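Local atomic coordinates of CMP/dCMP-type deaminase domain-containing protein (Aspergillus oryzae RIB40, PDB entry 7DS1), a protein that probably catalyses the zinc-dependent hydrolytic deamination of the ribitylaminopyrimidine phosphate DARIPP, a step of riboflavin biosynthesis. Residues K92-V97 with K129-V134; L85-D90 with G122-I127; A30-R35 with C65-Y70; T98-G103 with E145-L150. All coordinates share one frame; numbering follows the deposited sequence.

Interaction 1 of 4, residues K92-V97 with K129-V134; sequences KLVMYV and KIYFGV
Met95 O is gripped twice by the neighbouring strand: Tyr131 N donates to it over 2.9 Å, and Ile130 CA adds a C-H...O contact at 3.3 Å. Tyr131 O likewise takes the N-H of Val97 at 2.9 Å together with the CA of Tyr96. On the other side of Met95, its own N-H reaches Lys129 O at 3.0 Å. The strands run parallel, their axes 19° apart. Tyr96 and Tyr131 point the same way from one face, each with CG anti to its carbonyl carbon (chi1 -68° in both), and their rings lie nearly parallel, planes 13° apart, but slid so far that they barely overlap. Tyr96 CD1 lies 3.4 Å from Tyr131 CB, while the Tyr96 hydroxyl rides over the rim of the Tyr131 ring. Val94 CB closes in on that ring's edge. On the opposite face, Ile130 CD1 folds back to Met95 CB at 3.8 Å. These are the parallel strands of the beta-alpha-beta unit built round helix 112-117 in the cytidine deaminase fold. From helix 4-16, Tyr8 stacks on Tyr96 and His5 on Tyr131, His5 also bonding to the Tyr96 hydroxyl, whereas Met95 and Val97 meet helix 62-73; strands 29-36 and 156-159 flank the pair.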
loop_
_atom_site.group_PDB
_atom_site.type_symbol
_atom_site.label_atom_id
_atom_site.label_comp_id
_atom_site.label_asym_id
_atom_site.label_seq_id
_atom_site.Cartn_x
_atom_site.Cartn_y
_atom_site.Cartn_z
ATOM N N LYS A 92 -2.666 10.190 -13.204
ATOM C CA LYS A 92 -2.089 10.189 -11.867
ATOM C C LYS A 92 -1.888 8.760 -11.388
ATOM O O LYS A 92 -2.659 7.858 -11.727
ATOM C CB LYS A 92 -2.991 10.940 -10.876
ATOM C CG LYS A 92 -4.409 10.370 -10.801
ATOM C CD LYS A 92 -5.287 11.173 -9.856
ATOM C CE LYS A 92 -6.762 10.984 -10.192
ATOM N NZ LYS A 92 -7.613 12.075 -9.603
ATOM N N LEU A 93 -0.845 8.566 -10.587
ATOM C CA LEU A 93 -0.602 7.292 -9.924
ATOM C C LEU A 93 -1.272 7.278 -8.556
ATOM O O LEU A 93 -1.080 8.199 -7.755
ATOM C CB LEU A 93 0.899 7.049 -9.763
ATOM C CG LEU A 93 1.670 6.780 -11.052
ATOM C CD1 LEU A 93 3.172 6.796 -10.770
ATOM C CD2 LEU A 93 1.258 5.447 -11.689
ATOM N N VAL A 94 -2.064 6.239 -8.300
ATOM C CA VAL A 94 -2.670 6.016 -6.992
ATOM C C VAL A 94 -2.359 4.590 -6.571
ATOM O O VAL A 94 -2.265 3.689 -7.408
ATOM C CB VAL A 94 -4.198 6.262 -7.006
ATOM C CG1 VAL A 94 -4.516 7.673 -7.492
ATOM C CG2 VAL A 94 -4.913 5.234 -7.885
ATOM N N MET A 95 -2.186 4.379 -5.266
ATOM C CA MET A 95 -1.919 3.044 -4.744
ATOM C C MET A 95 -3.034 2.632 -3.797
ATOM O O MET A 95 -3.403 3.396 -2.898
ATOM C CB MET A 95 -0.564 2.964 -4.022
ATOM C CG MET A 95 -0.191 1.525 -3.639
ATOM S SD MET A 95 1.327 1.411 -2.655
ATOM C CE MET A 95 2.590 1.461 -3.938
ATOM N N TYR A 96 -3.588 1.443 -4.036
ATOM C CA TYR A 96 -4.495 0.776 -3.111
ATOM C C TYR A 96 -3.675 -0.163 -2.243
ATOM O O TYR A 96 -2.802 -0.870 -2.743
ATOM C CB TYR A 96 -5.566 -0.012 -3.877
ATOM C CG TYR A 96 -6.520 0.885 -4.624
ATOM C CD1 TYR A 96 -7.706 1.308 -4.035
ATOM C CD2 TYR A 96 -6.217 1.336 -5.911
ATOM C CE1 TYR A 96 -8.580 2.144 -4.708
ATOM C CE2 TYR A 96 -7.083 2.175 -6.590
ATOM C CZ TYR A 96 -8.259 2.573 -5.982
ATOM O OH TYR A 96 -9.123 3.400 -6.647
ATOM N N VAL A 97 -3.922 -0.126 -0.931
ATOM C CA VAL A 97 -3.237 -0.985 0.039
ATOM C C VAL A 97 -4.259 -1.414 1.086
ATOM O O VAL A 97 -5.064 -0.593 1.528
ATOM C CB VAL A 97 -2.049 -0.260 0.718
ATOM C CG1 VAL A 97 -1.110 -1.262 1.370
ATOM C CG2 VAL A 97 -1.275 0.628 -0.262
ATOM N N LYS A 129 -2.016 9.638 -4.436
ATOM C CA LYS A 129 -3.046 9.324 -3.452
ATOM C C LYS A 129 -2.961 7.857 -3.042
ATOM O O LYS A 129 -2.686 6.988 -3.874
ATOM C CB LYS A 129 -4.440 9.650 -4.018
ATOM C CG LYS A 129 -5.575 9.480 -3.000
ATOM C CD LYS A 129 -6.864 10.111 -3.493
ATOM C CE LYS A 129 -7.972 9.965 -2.447
ATOM N NZ LYS A 129 -9.244 10.575 -2.941
ATOM N N ILE A 130 -3.203 7.592 -1.751
ATOM C CA ILE A 130 -3.274 6.240 -1.200
ATOM C C ILE A 130 -4.708 5.956 -0.781
ATOM O O ILE A 130 -5.300 6.735 -0.032
ATOM C CB ILE A 130 -2.351 6.075 0.017
ATOM C CG1 ILE A 130 -0.924 6.521 -0.317
ATOM C CG2 ILE A 130 -2.406 4.630 0.539
ATOM C CD1 ILE A 130 -0.270 5.723 -1.447
ATOM N N TYR A 131 -5.255 4.836 -1.231
ATOM C CA TYR A 131 -6.521 4.326 -0.716
ATOM C C TYR A 131 -6.218 3.114 0.151
ATOM O O TYR A 131 -5.519 2.205 -0.303
ATOM C CB TYR A 131 -7.452 3.913 -1.857
ATOM C CG TYR A 131 -7.980 5.044 -2.705
ATOM C CD1 TYR A 131 -9.185 5.669 -2.392
ATOM C CD2 TYR A 131 -7.285 5.474 -3.840
ATOM C CE1 TYR A 131 -9.681 6.698 -3.171
ATOM C CE2 TYR A 131 -7.771 6.507 -4.618
ATOM C CZ TYR A 131 -8.971 7.110 -4.280
ATOM O OH TYR A 131 -9.464 8.129 -5.054
ATOM N N PHE A 132 -6.743 3.085 1.382
ATOM C CA PHE A 132 -6.519 1.929 2.248
ATOM C C PHE A 132 -7.766 1.595 3.060
ATOM O O PHE A 132 -8.681 2.407 3.197
ATOM C CB PHE A 132 -5.280 2.122 3.163
ATOM C CG PHE A 132 -5.357 3.297 4.100
ATOM C CD1 PHE A 132 -5.949 3.166 5.350
ATOM C CD2 PHE A 132 -4.779 4.516 3.749
ATOM C CE1 PHE A 132 -6.001 4.241 6.232
ATOM C CE2 PHE A 132 -4.830 5.602 4.625
ATOM C CZ PHE A 132 -5.439 5.463 5.866
ATOM N N GLY A 133 -7.801 0.358 3.576
ATOM C CA GLY A 133 -8.997 -0.206 4.175
ATOM C C GLY A 133 -9.062 -0.150 5.691
ATOM O O GLY A 133 -10.155 -0.060 6.262
ATOM N N VAL A 134 -7.910 -0.226 6.358
ATOM C CA VAL A 134 -7.845 -0.147 7.817
ATOM C C VAL A 134 -6.631 0.678 8.205
ATOM O O VAL A 134 -5.585 0.610 7.550
ATOM C CB VAL A 134 -7.762 -1.535 8.500
ATOM C CG1 VAL A 134 -8.959 -2.418 8.144
ATOM C CG2 VAL A 134 -6.430 -2.236 8.182
#

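Interaction 2 of 4, residues L85-D90 with G122-I127; sequences LPSEPD and GDRKGI
Ser87 CB lies over one face of the Arg124 guanidinium, 3.8 Å above its plane and displaced toward the rim. The arginine chain bends at both chi2 and chi3 to bring this flat group back over the serine, and its NE forms a salt bridge with Asp123 OD1, which it meets from above the carboxylate plane. With OG anti to the backbone N (chi1 -174°), Ser87 turns its hydroxyl to the opposite backbone and accepts a bond from Lys125 N at 2.9 Å, with an N-H...O angle of 163°. Water 3 extends this grip, lying 2.6 Å from Ser87 OG and donating to Asp123 O at 2.7 Å. In the deaminase fold these two loops lead into the neighbouring parallel strands 91-97 and 127-132, so the serine and its water join the entries to both strands. The Lys125 chain passes alongside Ser87 OG and bends at chi3, placing NZ 3.0 Å from Glu88 O. Lys125 NZ also bonds to Arg91 O, and weakly to Pro89 O at 3.3 Å. Water 2 bridges the chains nearer the sheet, donating to Pro86 O and accepting from Gly126 N, 2.8 Å from each atom.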
loop_
_atom_site.group_PDB
_atom_site.type_symbol
_atom_site.label_atom_id
_atom_site.label_comp_id
_atom_site.label_asym_id
_atom_site.label_seq_id
_atom_site.Cartn_x
_atom_site.Cartn_y
_atom_site.Cartn_z
ATOM N N LEU A 85 8.940 5.250 -13.038
ATOM C CA LEU A 85 7.484 5.226 -12.986
ATOM C C LEU A 85 6.913 6.166 -14.044
ATOM O O LEU A 85 7.531 7.183 -14.378
ATOM C CB LEU A 85 6.979 5.647 -11.605
ATOM C CG LEU A 85 7.156 4.623 -10.486
ATOM C CD1 LEU A 85 6.848 5.272 -9.144
ATOM C CD2 LEU A 85 6.248 3.427 -10.720
ATOM N N PRO A 86 5.732 5.863 -14.583
ATOM C CA PRO A 86 5.131 6.779 -15.556
ATOM C C PRO A 86 4.784 8.105 -14.896
ATOM O O PRO A 86 4.454 8.172 -13.709
ATOM C CB PRO A 86 3.875 6.039 -16.031
ATOM C CG PRO A 86 3.560 5.044 -14.969
ATOM C CD PRO A 86 4.863 4.715 -14.268
ATOM N N SER A 87 4.886 9.184 -15.683
ATOM C CA SER A 87 4.538 10.512 -15.202
ATOM C C SER A 87 3.914 11.266 -16.379
ATOM O O SER A 87 4.519 12.141 -16.993
ATOM C CB SER A 87 5.752 11.249 -14.640
ATOM O OG SER A 87 5.357 12.476 -14.050
ATOM N N GLU A 88 2.695 10.900 -16.704
ATOM C CA GLU A 88 2.051 11.445 -17.885
ATOM C C GLU A 88 1.185 12.636 -17.509
ATOM O O GLU A 88 0.608 12.661 -16.419
ATOM C CB GLU A 88 1.195 10.374 -18.565
ATOM C CG GLU A 88 2.030 9.212 -19.071
ATOM C CD GLU A 88 1.218 7.966 -19.318
ATOM O OE1 GLU A 88 0.942 7.242 -18.341
ATOM O OE2 GLU A 88 0.867 7.710 -20.488
ATOM N N PRO A 89 1.088 13.631 -18.393
ATOM C CA PRO A 89 0.389 14.868 -18.013
ATOM C C PRO A 89 -1.067 14.649 -17.642
ATOM O O PRO A 89 -1.573 15.348 -16.760
ATOM C CB PRO A 89 0.536 15.758 -19.257
ATOM C CG PRO A 89 0.914 14.836 -20.377
ATOM C CD PRO A 89 1.685 13.718 -19.738
ATOM N N ASP A 90 -1.749 13.682 -18.261
ATOM C CA ASP A 90 -3.189 13.518 -18.096
ATOM C C ASP A 90 -3.557 12.422 -17.105
ATOM O O ASP A 90 -4.747 12.139 -16.928
ATOM C CB ASP A 90 -3.845 13.236 -19.455
ATOM C CG ASP A 90 -3.329 11.954 -20.100
ATOM O OD1 ASP A 90 -2.122 11.676 -19.987
ATOM O OD2 ASP A 90 -4.130 11.223 -20.722
ATOM N N GLY A 122 12.379 15.080 -8.907
ATOM C CA GLY A 122 12.674 15.611 -10.228
ATOM C C GLY A 122 11.420 16.192 -10.846
ATOM O O GLY A 122 10.662 16.917 -10.193
ATOM N N ASP A 123 11.172 15.856 -12.110
ATOM C CA ASP A 123 9.942 16.265 -12.777
ATOM C C ASP A 123 8.851 15.200 -12.717
ATOM O O ASP A 123 7.810 15.361 -13.361
ATOM C CB ASP A 123 10.226 16.645 -14.238
ATOM C CG ASP A 123 10.882 15.521 -15.034
ATOM O OD1 ASP A 123 11.090 14.418 -14.487
ATOM O OD2 ASP A 123 11.196 15.750 -16.223
ATOM N N ARG A 124 9.059 14.126 -11.959
ATOM C CA ARG A 124 8.102 13.030 -11.900
ATOM C C ARG A 124 7.030 13.309 -10.856
ATOM O O ARG A 124 7.330 13.722 -9.731
ATOM C CB ARG A 124 8.804 11.705 -11.591
ATOM C CG ARG A 124 10.051 11.443 -12.430
ATOM C CD ARG A 124 9.709 10.754 -13.746
ATOM N NE ARG A 124 9.691 11.711 -14.848
ATOM C CZ ARG A 124 9.422 11.399 -16.111
ATOM N NH1 ARG A 124 9.145 10.145 -16.440
ATOM N NH2 ARG A 124 9.433 12.342 -17.044
ATOM N N LYS A 125 5.770 13.065 -11.236
ATOM C CA LYS A 125 4.645 13.349 -10.348
ATOM C C LYS A 125 4.570 12.375 -9.179
ATOM O O LYS A 125 4.119 12.753 -8.088
ATOM C CB LYS A 125 3.336 13.317 -11.138
ATOM C CG LYS A 125 3.159 14.500 -12.068
ATOM C CD LYS A 125 1.696 14.734 -12.386
ATOM C CE LYS A 125 1.186 13.771 -13.439
ATOM N NZ LYS A 125 -0.081 14.283 -14.049
ATOM N N GLY A 126 4.969 11.122 -9.389
ATOM C CA GLY A 126 4.943 10.135 -8.330
ATOM C C GLY A 126 3.531 9.712 -7.958
ATOM O O GLY A 126 2.548 9.992 -8.653
ATOM N N ILE A 127 3.454 9.009 -6.835
ATOM C CA ILE A 127 2.181 8.525 -6.304
ATOM C C ILE A 127 1.471 9.681 -5.613
ATOM O O ILE A 127 2.015 10.283 -4.682
ATOM C CB ILE A 127 2.404 7.355 -5.338
ATOM C CG1 ILE A 127 3.047 6.182 -6.085
ATOM C CG2 ILE A 127 1.080 6.957 -4.669
ATOM C CD1 ILE A 127 3.523 5.051 -5.161
HETATM O O HOH W 1 9.939 7.977 -15.748
HETATM O O HOH W 2 5.801 9.539 -11.607
HETATM O O HOH W 3 5.907 14.738 -15.241
HETATM O O HOH W 4 0.308 16.890 -14.917
#

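Interaction 3 of 4, residues A30-R35 with C65-Y70; sequences AILVSR and CCLSNY
From its CB outward, Cys66 meets the strand in order: CB faces Ala30 CB at 4.2 Å, and SG goes on to Leu32 CB at 3.7 Å. The thiol extends anti to its backbone N (chi1 180°), which carries the sulfur straight out from the helix and between the two strand residues that face it. SG also comes to 3.9 Å from Leu32 N, a contact without a hydrogen bond, so the meeting is one of van der Waals surfaces. Leu32 continues the apolar seam. Its CD2 comes within 4.4 Å of Leu67 CD2, a looser methyl contact, while CD1 leans the other way to lie 3.5 Å from Val94 O. The helix axis passes 8.7 Å from that of the strand at 55°, a spacing that the small Ala30 and Cys66 side chains accommodate. Such helix-on-sheet packing belongs to the core of the cytidine deaminase fold, where helix 62-73 also carries Glu63 of the zinc site, close to Ala30 and one turn before Cys66. Strand 29-36 runs between strands 46-52 and 91-97, antiparallel to both; helix 62-73 lies against one face of this sheet, and helix 4-16 covers Ile31 on the other.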
loop_
_atom_site.group_PDB
_atom_site.type_symbol
_atom_site.label_atom_id
_atom_site.label_comp_id
_atom_site.label_asym_id
_atom_site.label_seq_id
_atom_site.Cartn_x
_atom_site.Cartn_y
_atom_site.Cartn_z
ATOM N N ALA A 30 -1.055 -4.752 -2.145
ATOM C CA ALA A 30 -1.004 -3.410 -2.722
ATOM C C ALA A 30 -1.094 -3.455 -4.243
ATOM O O ALA A 30 -0.521 -4.341 -4.877
ATOM C CB ALA A 30 0.293 -2.690 -2.330
ATOM N N ILE A 31 -1.809 -2.484 -4.828
ATOM C CA ILE A 31 -1.967 -2.380 -6.279
ATOM C C ILE A 31 -1.734 -0.930 -6.682
ATOM O O ILE A 31 -2.391 -0.028 -6.151
ATOM C CB ILE A 31 -3.366 -2.830 -6.746
ATOM C CG1 ILE A 31 -3.588 -4.320 -6.462
ATOM C CG2 ILE A 31 -3.550 -2.551 -8.251
ATOM C CD1 ILE A 31 -5.043 -4.778 -6.680
ATOM N N LEU A 32 -0.830 -0.712 -7.637
ATOM C CA LEU A 32 -0.526 0.623 -8.140
ATOM C C LEU A 32 -1.252 0.842 -9.467
ATOM O O LEU A 32 -1.124 0.027 -10.389
ATOM C CB LEU A 32 0.984 0.789 -8.312
ATOM C CG LEU A 32 1.473 2.156 -8.796
ATOM C CD1 LEU A 32 1.137 3.227 -7.779
ATOM C CD2 LEU A 32 2.976 2.101 -9.061
ATOM N N VAL A 33 -2.027 1.929 -9.550
ATOM C CA VAL A 33 -2.931 2.189 -10.670
ATOM C C VAL A 33 -2.583 3.532 -11.297
ATOM O O VAL A 33 -2.326 4.506 -10.581
ATOM C CB VAL A 33 -4.402 2.192 -10.198
ATOM C CG1 VAL A 33 -5.354 2.556 -11.344
ATOM C CG2 VAL A 33 -4.778 0.831 -9.608
ATOM N N SER A 34 -2.593 3.586 -12.633
ATOM C CA SER A 34 -2.513 4.844 -13.372
ATOM C C SER A 34 -3.917 5.210 -13.837
ATOM O O SER A 34 -4.562 4.433 -14.548
ATOM C CB SER A 34 -1.557 4.738 -14.561
ATOM O OG SER A 34 -1.711 5.845 -15.451
ATOM N N ARG A 35 -4.384 6.383 -13.420
ATOM C CA ARG A 35 -5.772 6.792 -13.564
ATOM C C ARG A 35 -5.831 8.129 -14.285
ATOM O O ARG A 35 -5.020 9.020 -14.020
ATOM C CB ARG A 35 -6.436 6.904 -12.175
ATOM C CG ARG A 35 -7.859 7.448 -12.167
ATOM C CD ARG A 35 -8.512 7.143 -10.821
ATOM N NE ARG A 35 -8.720 5.703 -10.658
ATOM C CZ ARG A 35 -8.795 5.082 -9.487
ATOM N NH1 ARG A 35 -8.675 5.766 -8.348
ATOM N NH2 ARG A 35 -8.988 3.772 -9.458
ATOM N N CYS A 65 7.205 -4.184 -2.140
ATOM C CA CYS A 65 7.287 -5.162 -3.224
ATOM C C CYS A 65 6.611 -4.643 -4.484
ATOM O O CYS A 65 7.070 -4.914 -5.600
ATOM C CB CYS A 65 6.644 -6.476 -2.787
ATOM S SG CYS A 65 7.679 -7.391 -1.629
ATOM N N CYS A 66 5.514 -3.902 -4.322
ATOM C CA CYS A 66 4.832 -3.327 -5.475
ATOM C C CYS A 66 5.778 -2.417 -6.251
ATOM O O CYS A 66 5.929 -2.550 -7.471
ATOM C CB CYS A 66 3.592 -2.576 -4.988
ATOM S SG CYS A 66 2.627 -1.792 -6.283
ATOM N N LEU A 67 6.467 -1.519 -5.543
ATOM C CA LEU A 67 7.443 -0.649 -6.194
ATOM C C LEU A 67 8.650 -1.435 -6.699
ATOM O O LEU A 67 9.149 -1.168 -7.798
ATOM C CB LEU A 67 7.881 0.453 -5.223
ATOM C CG LEU A 67 6.750 1.426 -4.854
ATOM C CD1 LEU A 67 7.201 2.402 -3.758
ATOM C CD2 LEU A 67 6.264 2.195 -6.082
ATOM N N SER A 68 9.130 -2.410 -5.918
ATOM C CA SER A 68 10.326 -3.150 -6.317
ATOM C C SER A 68 10.073 -4.028 -7.538
ATOM O O SER A 68 10.980 -4.212 -8.362
ATOM C CB SER A 68 10.833 -4.000 -5.152
ATOM O OG SER A 68 12.093 -4.570 -5.452
ATOM N N ASN A 69 8.862 -4.580 -7.667
ATOM C CA ASN A 69 8.522 -5.346 -8.866
ATOM C C ASN A 69 8.647 -4.479 -10.110
ATOM O O ASN A 69 9.195 -4.918 -11.129
ATOM C CB ASN A 69 7.100 -5.904 -8.763
ATOM C CG ASN A 69 7.026 -7.164 -7.925
ATOM O OD1 ASN A 69 7.975 -7.945 -7.874
ATOM N ND2 ASN A 69 5.888 -7.370 -7.267
ATOM N N TYR A 70 8.154 -3.244 -10.038
ATOM C CA TYR A 70 8.255 -2.335 -11.174
ATOM C C TYR A 70 9.710 -1.982 -11.448
ATOM O O TYR A 70 10.170 -2.032 -12.595
ATOM C CB TYR A 70 7.436 -1.071 -10.898
ATOM C CG TYR A 70 7.353 -0.146 -12.085
ATOM C CD1 TYR A 70 6.274 -0.211 -12.966
ATOM C CD2 TYR A 70 8.368 0.775 -12.344
ATOM C CE1 TYR A 70 6.204 0.631 -14.068
ATOM C CE2 TYR A 70 8.305 1.614 -13.443
ATOM C CZ TYR A 70 7.225 1.542 -14.289
ATOM O OH TYR A 70 7.175 2.380 -15.379
#

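Interaction 4 of 4, residues T98-G103 with E145-L150; sequences TMEPCG and EGCQML. With ZN (zinc ion), chain B; HJL ([(2~{R},3~{S},4~{S})-5-[[2,5-bis(azanyl)-6-oxidanylidene-1~{H}-pyrimidin-4-yl]amino]-2,3,4-tris(oxidanyl)pentyl] dihydrogen phosphate), chain C.
The polar link is made by Glu100, whose OE2 accepts a hydrogen bond from Cys147 N at 2.8 Å. The glutamate chain is extended, CG anti to the backbone N (chi1 -179°), which carries the carboxylate to the start of the helix; the amide meets OE2 on the anti side, 17° out of the carboxylate plane. OE2 also pairs with Lys135, a salt-bridge partner shared with Glu145, probably easing the acids' repulsion, while Glu136 N holds OE1. Gln148 OE1 takes the N-H of the N-cap residue Glu145 at 3.0 Å, as the N3 residue does in a capping box. Of the metal and ligand bonds, Cys102 SG binds zinc at 2.3 Å, beside the second zinc cysteine of the cytidine deaminase family, Cys112, and His61 of its His-Ala-Glu motif; water 5 lies 2.2 Å from the zinc and accepts from Cys102 N at 3.0 Å. Glu100 O takes a weak bond from HJL N2 at 3.4 Å. Close van der Waals contacts involve glycines: Gly103 CA touches Met149 SD at 3.6 Å, and Gly146 CA packs against Pro101 O. Helix 146-152 rests between loop 98-103 and strand 156-159, Met149 and Leu150 reaching helix 112-117 and Leu150 also strand 127-132.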
loop_
_atom_site.group_PDB
_atom_site.type_symbol
_atom_site.label_atom_id
_atom_site.label_comp_id
_atom_site.label_asym_id
_atom_site.label_seq_id
_atom_site.Cartn_x
_atom_site.Cartn_y
_atom_site.Cartn_z
ATOM N N THR A 98 -4.244 -2.690 1.497
ATOM C CA THR A 98 -5.266 -3.110 2.463
ATOM C C THR A 98 -5.116 -2.347 3.774
ATOM O O THR A 98 -6.116 -1.971 4.395
ATOM C CB THR A 98 -5.265 -4.623 2.737
ATOM O OG1 THR A 98 -3.990 -5.058 3.225
ATOM C CG2 THR A 98 -5.661 -5.414 1.501
ATOM N N MET A 99 -3.877 -2.086 4.184
ATOM C CA MET A 99 -3.571 -1.425 5.443
ATOM C C MET A 99 -2.863 -0.105 5.173
ATOM O O MET A 99 -2.082 0.011 4.220
ATOM C CB MET A 99 -2.682 -2.319 6.315
ATOM C CG MET A 99 -2.276 -1.716 7.656
ATOM S SD MET A 99 -1.380 -2.923 8.652
ATOM C CE MET A 99 -2.589 -4.253 8.689
ATOM N N GLU A 100 -3.158 0.894 6.011
ATOM C CA GLU A 100 -2.425 2.154 6.077
ATOM C C GLU A 100 -0.918 1.925 5.958
ATOM O O GLU A 100 -0.352 1.166 6.757
ATOM C CB GLU A 100 -2.742 2.836 7.407
ATOM C CG GLU A 100 -2.065 4.175 7.623
ATOM C CD GLU A 100 -2.376 4.732 8.993
ATOM O OE1 GLU A 100 -2.749 3.939 9.891
ATOM O OE2 GLU A 100 -2.252 5.959 9.185
ATOM N N PRO A 101 -0.240 2.549 4.992
ATOM C CA PRO A 101 1.219 2.397 4.902
ATOM C C PRO A 101 1.918 2.810 6.190
ATOM O O PRO A 101 1.493 3.727 6.904
ATOM C CB PRO A 101 1.604 3.315 3.736
ATOM C CG PRO A 101 0.364 3.275 2.840
ATOM C CD PRO A 101 -0.798 3.268 3.830
ATOM N N CYS A 102 3.003 2.101 6.493
ATOM C CA CYS A 102 3.697 2.283 7.760
ATOM C C CYS A 102 4.530 3.560 7.770
ATOM O O CYS A 102 5.129 3.947 6.757
ATOM C CB CYS A 102 4.584 1.066 8.065
ATOM S SG CYS A 102 6.018 0.752 6.927
ATOM N N GLY A 103 4.538 4.220 8.920
ATOM C CA GLY A 103 5.364 5.392 9.136
ATOM C C GLY A 103 6.631 5.053 9.888
ATOM O O GLY A 103 7.534 5.884 10.013
ATOM N N GLU A 145 1.353 8.929 12.919
ATOM C CA GLU A 145 0.638 7.951 12.118
ATOM C C GLU A 145 1.024 8.089 10.652
ATOM O O GLU A 145 1.321 9.184 10.161
ATOM C CB GLU A 145 -0.874 8.120 12.281
ATOM C CG GLU A 145 -1.363 7.935 13.713
ATOM C CD GLU A 145 -2.847 8.226 13.875
ATOM O OE1 GLU A 145 -3.531 8.472 12.854
ATOM O OE2 GLU A 145 -3.335 8.200 15.028
ATOM N N GLY A 146 1.028 6.955 9.956
ATOM C CA GLY A 146 1.368 6.967 8.542
ATOM C C GLY A 146 0.532 7.944 7.740
ATOM O O GLY A 146 1.056 8.682 6.904
ATOM N N CYS A 147 -0.779 7.967 7.982
ATOM C CA CYS A 147 -1.634 8.907 7.265
ATOM C C CYS A 147 -1.227 10.355 7.530
ATOM O O CYS A 147 -1.303 11.199 6.628
ATOM C CB CYS A 147 -3.096 8.665 7.647
ATOM S SG CYS A 147 -3.519 9.244 9.331
ATOM N N GLN A 148 -0.807 10.669 8.757
ATOM C CA GLN A 148 -0.403 12.041 9.049
ATOM C C GLN A 148 0.900 12.389 8.344
ATOM O O GLN A 148 1.079 13.533 7.902
ATOM C CB GLN A 148 -0.275 12.248 10.561
ATOM C CG GLN A 148 -1.575 11.980 11.315
ATOM C CD GLN A 148 -1.378 11.868 12.820
ATOM O OE1 GLN A 148 -0.352 11.370 13.298
ATOM N NE2 GLN A 148 -2.367 12.334 13.575
ATOM N N MET A 149 1.802 11.415 8.206
ATOM C CA MET A 149 3.040 11.647 7.468
ATOM C C MET A 149 2.777 11.834 5.977
ATOM O O MET A 149 3.474 12.613 5.314
ATOM C CB MET A 149 4.011 10.492 7.708
ATOM C CG MET A 149 4.472 10.414 9.148
ATOM S SD MET A 149 5.438 8.936 9.480
ATOM C CE MET A 149 6.955 9.298 8.613
ATOM N N LEU A 150 1.788 11.120 5.432
ATOM C CA LEU A 150 1.394 11.341 4.044
ATOM C C LEU A 150 0.860 12.753 3.855
ATOM O O LEU A 150 1.286 13.475 2.944
ATOM C CB LEU A 150 0.346 10.306 3.621
ATOM C CG LEU A 150 0.822 8.852 3.495
ATOM C CD1 LEU A 150 -0.369 7.909 3.284
ATOM C CD2 LEU A 150 1.834 8.696 2.362
HETATM ZN ZN ZN B . 5.331 -0.645 5.257
HETATM C C2 HJL C . 1.849 -2.751 5.683
HETATM C C4 HJL C . 3.060 -4.625 5.067
HETATM C C5 HJL C . 3.474 -4.792 6.407
HETATM C C6 HJL C . 3.051 -3.883 7.348
HETATM N N1 HJL C . 2.232 -2.854 6.940
HETATM N N2 HJL C . 0.974 -1.638 5.294
HETATM N N3 HJL C . 2.260 -3.610 4.727
HETATM N N5 HJL C . 4.312 -5.867 6.784
HETATM O O4 HJL C . 3.431 -5.417 4.200
HETATM C "C1'" HJL C . 3.730 -2.782 9.557
HETATM C "C2'" HJL C . 4.364 -3.116 10.921
HETATM C "C3'" HJL C . 5.740 -3.799 10.710
HETATM C "C4'" HJL C . 6.483 -3.831 12.092
HETATM C "C5'" HJL C . 7.708 -4.783 12.048
HETATM N "N1'" HJL C . 3.476 -4.015 8.758
HETATM O O1P HJL C . 7.962 -5.455 9.128
HETATM O "O2'" HJL C . 4.543 -1.952 11.660
HETATM O O2P HJL C . 10.188 -4.157 9.093
HETATM O "O3'" HJL C . 5.514 -5.093 10.219
HETATM O O3P HJL C . 9.678 -6.321 10.371
HETATM O "O4'" HJL C . 6.940 -2.576 12.429
HETATM O "O5'" HJL C . 8.643 -4.190 11.138
HETATM P PAN HJL C . 9.109 -5.065 9.893
HETATM O O HOH W 5 3.162 -0.603 5.192
#

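Overall arrangement
Read from the N terminus, the four contacts show how a sheet and its connections are closed by stages. Interaction 3 comes first and closes the loop from strand 29-36 through strand 46-52 to helix 62-73 before any other contact opens. The remaining three cross one another: segments 85-90, 92-97 and 98-103 follow in sequence, and their partners 122-127, 129-134 and 145-150 return in the same order, so none nests inside another. Interaction 2 joins the entries to two parallel strands, interaction 1 the strands themselves, and interaction 4 ties the loop leaving the first strand, at the zinc, to the helix that follows the second. Interaction 1 touches all three others, whereas interactions 2 and 4 lie about 22 Å apart between centres.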